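Local structure of IMPACT family member YigZ (Escherichia coli, 1VI7) at residues 75-79 / 80-84; 144-148 / 149-153. The protein is of uncertain function but may bind anions and guanyl ribonucleotides and hydrolyse ribonucleoside triphosphates. One frame throughout, in Å; residues are numbered along the deposited sequence.

Interaction 1: residues 75-79 / 80-84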
ATOM      1  N   ASP A  75      21.514  -0.148  -2.700  1.00 52.92           N
ATOM      2  CA  ASP A  75      22.108  -1.482  -2.814  1.00 54.59           C
ATOM      3  C   ASP A  75      23.378  -1.427  -3.651  1.00 54.24           C
ATOM      4  O   ASP A  75      23.462  -1.976  -4.756  1.00 53.64           O
ATOM      5  CB  ASP A  75      21.085  -2.481  -3.306  1.00 60.32           C
ATOM      6  CG  ASP A  75      21.608  -3.822  -3.742  1.00 64.67           C
ATOM      7  OD1 ASP A  75      22.067  -4.601  -2.878  1.00 71.04           O
ATOM      8  OD2 ASP A  75      21.585  -4.070  -4.968  1.00 65.57           O
ATOM      9  N   GLY A  76      24.350  -0.637  -3.152  1.00 52.90           N
ATOM     10  CA  GLY A  76      25.639  -0.584  -3.802  1.00 52.08           C
ATOM     11  C   GLY A  76      25.820   0.399  -4.916  1.00 50.87           C
ATOM     12  O   GLY A  76      26.986   0.623  -5.320  1.00 52.35           O
ATOM     13  N   GLU A  77      24.746   0.973  -5.460  1.00 48.69           N
ATOM     14  CA  GLU A  77      24.917   2.009  -6.506  1.00 45.11           C
ATOM     15  C   GLU A  77      25.228   3.322  -5.779  1.00 43.34           C
ATOM     16  O   GLU A  77      24.807   3.523  -4.626  1.00 42.76           O
ATOM     17  CB  GLU A  77      23.715   2.093  -7.397  1.00 44.17           C
ATOM     18  CG  GLU A  77      23.462   1.068  -8.460  1.00 40.13           C
ATOM     19  CD  GLU A  77      24.508   0.935  -9.538  1.00 39.62           C
ATOM     20  OE1 GLU A  77      24.178   0.498 -10.661  1.00 36.03           O
ATOM     21  OE2 GLU A  77      25.695   1.227  -9.247  1.00 42.00           O
ATOM     22  N   PRO A  78      25.995   4.202  -6.386  1.00 41.59           N
ATOM     23  CA  PRO A  78      26.398   5.454  -5.771  1.00 40.09           C
ATOM     24  C   PRO A  78      25.274   6.193  -5.102  1.00 38.42           C
ATOM     25  O   PRO A  78      24.268   6.526  -5.731  1.00 40.01           O
ATOM     26  CB  PRO A  78      27.039   6.237  -6.880  1.00 41.42           C
ATOM     27  CG  PRO A  78      26.911   5.456  -8.130  1.00 41.88           C
ATOM     28  CD  PRO A  78      26.560   4.047  -7.750  1.00 42.05           C
ATOM     29  N   ALA A  79      25.432   6.586  -3.863  1.00 37.56           N
ATOM     30  CA  ALA A  79      24.430   7.277  -3.079  1.00 37.45           C
ATOM     31  C   ALA A  79      23.606   8.290  -3.862  1.00 37.07           C
ATOM     32  O   ALA A  79      24.157   9.036  -4.675  1.00 37.64           O
ATOM     33  CB  ALA A  79      25.078   7.949  -1.873  1.00 36.98           C
ATOM     34  N   GLY A  80      22.305   8.321  -3.623  1.00 35.66           N
ATOM     35  CA  GLY A  80      21.322   9.179  -4.197  1.00 35.11           C
ATOM     36  C   GLY A  80      21.140   9.067  -5.706  1.00 36.18           C
ATOM     37  O   GLY A  80      20.522   9.956  -6.332  1.00 35.35           O
ATOM     38  N   THR A  81      21.597   7.967  -6.299  1.00 35.78           N
ATOM     39  CA  THR A  81      21.561   7.776  -7.740  1.00 36.41           C
ATOM     40  C   THR A  81      20.688   6.637  -8.189  1.00 38.19           C
ATOM     41  O   THR A  81      20.421   6.500  -9.392  1.00 37.15           O
ATOM     42  CB  THR A  81      23.012   7.651  -8.265  1.00 32.33           C
ATOM     43  OG1 THR A  81      23.202   8.479  -9.420  1.00 34.02           O
ATOM     44  CG2 THR A  81      23.386   6.228  -8.586  1.00 28.31           C
ATOM     45  N   ALA A  82      20.307   5.734  -7.295  1.00 41.69           N
ATOM     46  CA  ALA A  82      19.409   4.632  -7.663  1.00 44.87           C
ATOM     47  C   ALA A  82      18.241   4.627  -6.696  1.00 45.62           C
ATOM     48  O   ALA A  82      17.327   3.827  -6.861  1.00 51.59           O
ATOM     49  CB  ALA A  82      20.102   3.268  -7.671  1.00 42.00           C
ATOM     50  N   GLY A  83      18.180   5.480  -5.678  1.00 44.50           N
ATOM     51  CA  GLY A  83      17.049   5.297  -4.746  1.00 40.73           C
ATOM     52  C   GLY A  83      16.046   6.401  -4.823  1.00 39.94           C
ATOM     53  O   GLY A  83      14.852   6.190  -5.008  1.00 38.13           O
ATOM     54  N   LYS A  84      16.518   7.639  -4.553  1.00 39.25           N
ATOM     55  CA  LYS A  84      15.598   8.777  -4.553  1.00 36.53           C
ATOM     56  C   LYS A  84      14.961   8.991  -5.903  1.00 34.16           C
ATOM     57  O   LYS A  84      13.731   9.073  -5.972  1.00 33.83           O
ATOM     58  CB  LYS A  84      16.267  10.003  -3.978  1.00 39.22           C
ATOM     59  CG  LYS A  84      16.074  10.268  -2.498  1.00 32.64           C
TER
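Glu77 holds CG beside its backbone N, anti to the carbonyl carbon (chi1 -76°), and the bend at chi2 leads the carboxylate away, while CB, which the backbone points toward residues 80-84, meets CB of Ala82 at 3.8 Å, an apolar touch made by the root of an acidic side chain. The acid itself is engaged away from the turn, where OE1 of the buried Glu77 forms a salt bridge with Arg104 and a hydrogen bond with the hydroxyl of Tyr120. Between Glu77 and Ala82 the chain reverses through a type II beta turn running from Pro78 to Thr81. Gly80 holds its third position at a phi of 62°, a conformation that glycine adopts readily. The turn is closed by Thr81 N and Pro78 O, 3.1 Å apart, but the N-H···O angle of 126° makes this a weak bond. The turn lies in the loop leading from the outermost strand 71-73 to helix 84-93 in the UPF0029 part of the chain. Side-chain packing supplements the weak bond: the methyl CG2 of Thr81 comes up against the proline ring, 3.6 Å from Pro78 CG and 3.9 Å from Pro78 CD. Helix 113-128 receives both of these side chains on Leu116, and Ala82 packs on Tyr120 of the same helix.

Interaction 2: residues 144-148 / 149-153; sequences LQCEY and HQLTG
In the turn that carries the first strand of a ferredoxin-like beta-alpha-beta-beta-alpha-beta unit into its first helix, Glu147 and Gln150 grip each other through two hydrogen bonds that run in opposite senses. The backbone N of Gln150 donates to Glu147 O at 2.9 Å. In return the Gln150 side chain reaches back: CG stands beside its backbone N, anti to the carbonyl carbon (chi1 -52°), and the chain is extended beyond it, which brings OE1 to 2.8 Å from Glu147 N. That donor lies in the plane of the amide carbonyl, and the N-H···O angle of 157° is fairly straight. With an alanine here in place of the glutamine, the N-H of Glu147 would probably lose this acceptor and a gap would be likely to open beside Cys146 CB, which now lies 3.7 Å from Gln150 OE1. The Glu147 and Gln150 side chains cross at a slant, the carboxylate nearly perpendicular to the amide. Glu147 and His149 run side by side in the same direction, with Glu147 CB 3.7 Å from His149 NE2 and the imidazole set obliquely. One residue further on, Leu151 N makes a weak bond of 3.5 Å to Tyr148 O. That carbonyl also accepts from a water, which in turn accepts from Thr152 N. Cys146 SG and Leu151 CD1 make a loose apolar contact at 4.2 Å. Both of these residues rest on Val174 of the adjacent antiparallel strand 174-180, as does Tyr148, whose hydroxyl bonds to Gln171 O, while Gln150 packs on Leu200 and against Phe195 and Ser196 of helix 185-196.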
ATOM      1  N   LEU A 144     -17.767   0.721  19.596  1.00 21.44           N
ATOM      2  CA  LEU A 144     -19.116   0.246  19.923  1.00 20.57           C
ATOM      3  C   LEU A 144     -19.096  -0.670  21.127  1.00 18.04           C
ATOM      4  O   LEU A 144     -18.425  -1.690  21.147  1.00 16.40           O
ATOM      5  CB  LEU A 144     -19.670  -0.484  18.682  1.00 20.08           C
ATOM      6  CG  LEU A 144     -21.023  -1.160  18.841  1.00 21.65           C
ATOM      7  CD1 LEU A 144     -22.110  -0.103  19.060  1.00 19.30           C
ATOM      8  CD2 LEU A 144     -21.355  -2.081  17.676  1.00 21.01           C
ATOM      9  N   GLN A 145     -19.820  -0.292  22.163  1.00 20.27           N
ATOM     10  CA  GLN A 145     -19.863  -1.149  23.399  1.00 21.29           C
ATOM     11  C   GLN A 145     -21.236  -1.845  23.422  1.00 19.58           C
ATOM     12  O   GLN A 145     -22.262  -1.220  23.152  1.00 15.11           O
ATOM     13  CB  GLN A 145     -19.481  -0.389  24.605  1.00 21.19           C
ATOM     14  CG  GLN A 145     -19.695  -0.801  25.996  1.00 31.99           C
ATOM     15  CD  GLN A 145     -19.270   0.272  27.014  1.00 39.69           C
ATOM     16  OE1 GLN A 145     -19.878   1.351  27.029  1.00 40.81           O
ATOM     17  NE2 GLN A 145     -18.278  -0.032  27.858  1.00 39.71           N
ATOM     18  N   CYS A 146     -21.153  -3.178  23.413  1.00 18.19           N
ATOM     19  CA  CYS A 146     -22.265  -4.081  23.449  1.00 18.06           C
ATOM     20  C   CYS A 146     -22.164  -5.206  24.477  1.00 17.46           C
ATOM     21  O   CYS A 146     -21.128  -5.547  25.034  1.00 16.16           O
ATOM     22  CB  CYS A 146     -22.411  -4.724  22.054  1.00 15.98           C
ATOM     23  SG  CYS A 146     -21.193  -5.974  21.697  1.00 13.94           S
ATOM     24  N   GLU A 147     -23.219  -6.017  24.516  1.00 18.22           N
ATOM     25  CA  GLU A 147     -23.268  -7.145  25.447  1.00 19.77           C
ATOM     26  C   GLU A 147     -22.879  -8.438  24.798  1.00 20.27           C
ATOM     27  O   GLU A 147     -23.082  -8.612  23.583  1.00 21.36           O
ATOM     28  CB  GLU A 147     -24.708  -7.212  26.018  1.00 23.06           C
ATOM     29  CG  GLU A 147     -25.081  -5.907  26.700  1.00 27.32           C
ATOM     30  CD  GLU A 147     -25.792  -6.047  28.005  1.00 31.06           C
ATOM     31  OE1 GLU A 147     -25.374  -6.893  28.827  1.00 33.76           O
ATOM     32  OE2 GLU A 147     -26.789  -5.308  28.224  1.00 33.47           O
ATOM     33  N   TYR A 148     -22.457  -9.461  25.533  1.00 20.67           N
ATOM     34  CA  TYR A 148     -22.054 -10.708  24.912  1.00 23.03           C
ATOM     35  C   TYR A 148     -23.131 -11.396  24.091  1.00 24.56           C
ATOM     36  O   TYR A 148     -22.809 -12.228  23.224  1.00 24.98           O
ATOM     37  CB  TYR A 148     -21.519 -11.697  25.965  1.00 22.78           C
ATOM     38  CG  TYR A 148     -20.157 -11.310  26.478  1.00 24.01           C
ATOM     39  CD1 TYR A 148     -20.051 -10.425  27.533  1.00 24.05           C
ATOM     40  CD2 TYR A 148     -18.980 -11.732  25.875  1.00 26.52           C
ATOM     41  CE1 TYR A 148     -18.836  -9.985  27.977  1.00 25.67           C
ATOM     42  CE2 TYR A 148     -17.740 -11.342  26.348  1.00 26.03           C
ATOM     43  CZ  TYR A 148     -17.672 -10.487  27.424  1.00 26.30           C
ATOM     44  OH  TYR A 148     -16.464 -10.025  27.900  1.00 24.89           O
ATOM     45  N   HIS A 149     -24.397 -11.247  24.453  1.00 24.80           N
ATOM     46  CA  HIS A 149     -25.505 -11.875  23.779  1.00 25.55           C
ATOM     47  C   HIS A 149     -25.855 -11.138  22.493  1.00 27.13           C
ATOM     48  O   HIS A 149     -26.846 -11.461  21.823  1.00 28.97           O
ATOM     49  CB  HIS A 149     -26.742 -11.986  24.676  1.00 20.15           C
ATOM     50  CG  HIS A 149     -27.390 -10.690  24.984  1.00 20.14           C
ATOM     51  ND1 HIS A 149     -28.208 -10.049  24.072  1.00 22.83           N
ATOM     52  CD2 HIS A 149     -27.315  -9.858  26.046  1.00 22.48           C
ATOM     53  CE1 HIS A 149     -28.639  -8.896  24.561  1.00 21.45           C
ATOM     54  NE2 HIS A 149     -28.087  -8.733  25.753  1.00 23.14           N
ATOM     55  N   GLN A 150     -25.165 -10.045  22.208  1.00 26.52           N
ATOM     56  CA  GLN A 150     -25.312  -9.298  20.981  1.00 24.71           C
ATOM     57  C   GLN A 150     -24.118  -9.478  20.047  1.00 24.24           C
ATOM     58  O   GLN A 150     -24.179  -9.098  18.888  1.00 24.18           O
ATOM     59  CB  GLN A 150     -25.556  -7.820  21.248  1.00 21.19           C
ATOM     60  CG  GLN A 150     -26.688  -7.530  22.200  1.00 20.10           C
ATOM     61  CD  GLN A 150     -26.686  -6.116  22.736  1.00 17.54           C
ATOM     62  OE1 GLN A 150     -25.762  -5.641  23.395  1.00 19.69           O
ATOM     63  NE2 GLN A 150     -27.774  -5.409  22.496  1.00 17.47           N
ATOM     64  N   LEU A 151     -23.046 -10.109  20.460  1.00 25.99           N
ATOM     65  CA  LEU A 151     -21.875 -10.335  19.631  1.00 27.36           C
ATOM     66  C   LEU A 151     -22.181 -10.936  18.280  1.00 28.40           C
ATOM     67  O   LEU A 151     -22.248 -10.174  17.299  1.00 28.42           O
ATOM     68  CB  LEU A 151     -20.826 -11.156  20.354  1.00 26.58           C
ATOM     69  CG  LEU A 151     -19.370 -10.811  20.053  1.00 28.07           C
ATOM     70  CD1 LEU A 151     -19.166  -9.308  20.090  1.00 29.06           C
ATOM     71  CD2 LEU A 151     -18.464 -11.506  21.069  1.00 27.59           C
ATOM     72  N   THR A 152     -22.432 -12.236  18.167  1.00 29.50           N
ATOM     73  CA  THR A 152     -22.748 -12.846  16.883  1.00 30.66           C
ATOM     74  C   THR A 152     -23.687 -11.977  16.057  1.00 31.73           C
ATOM     75  O   THR A 152     -23.388 -11.681  14.900  1.00 31.13           O
ATOM     76  CB  THR A 152     -23.301 -14.263  16.949  1.00 32.26           C
ATOM     77  OG1 THR A 152     -24.614 -14.287  17.504  1.00 34.28           O
ATOM     78  CG2 THR A 152     -22.383 -15.184  17.737  1.00 34.90           C
ATOM     79  N   GLY A 153     -24.803 -11.526  16.620  1.00 32.67           N
ATOM     80  CA  GLY A 153     -25.717 -10.642  15.939  1.00 32.45           C
ATOM     81  C   GLY A 153     -24.995  -9.477  15.279  1.00 33.60           C
ATOM     82  O   GLY A 153     -25.299  -9.160  14.118  1.00 34.59           O
TER
HETATM   83  O   HOH W   1     -23.802 -13.343  20.761  1.00 56.79           O

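Both interactions are local contacts in connections between a strand and a helix, yet they share no element: their centres lie about 53 Å apart, on opposite sides of the chain's centre and in different family regions. Each is partly buried, some residues exposed and others packed into the fold. In 75-84 the contact across the turn is one weak backbone bond plus methyl and methylene packing, and the polar group of its acid is spent on residues beyond the turn. In 144-153 a side-chain amide is itself part of the connection, answering a backbone N-H, and water joins in at the surface. A helix flanks the first contact; a strand and a helix flank the second.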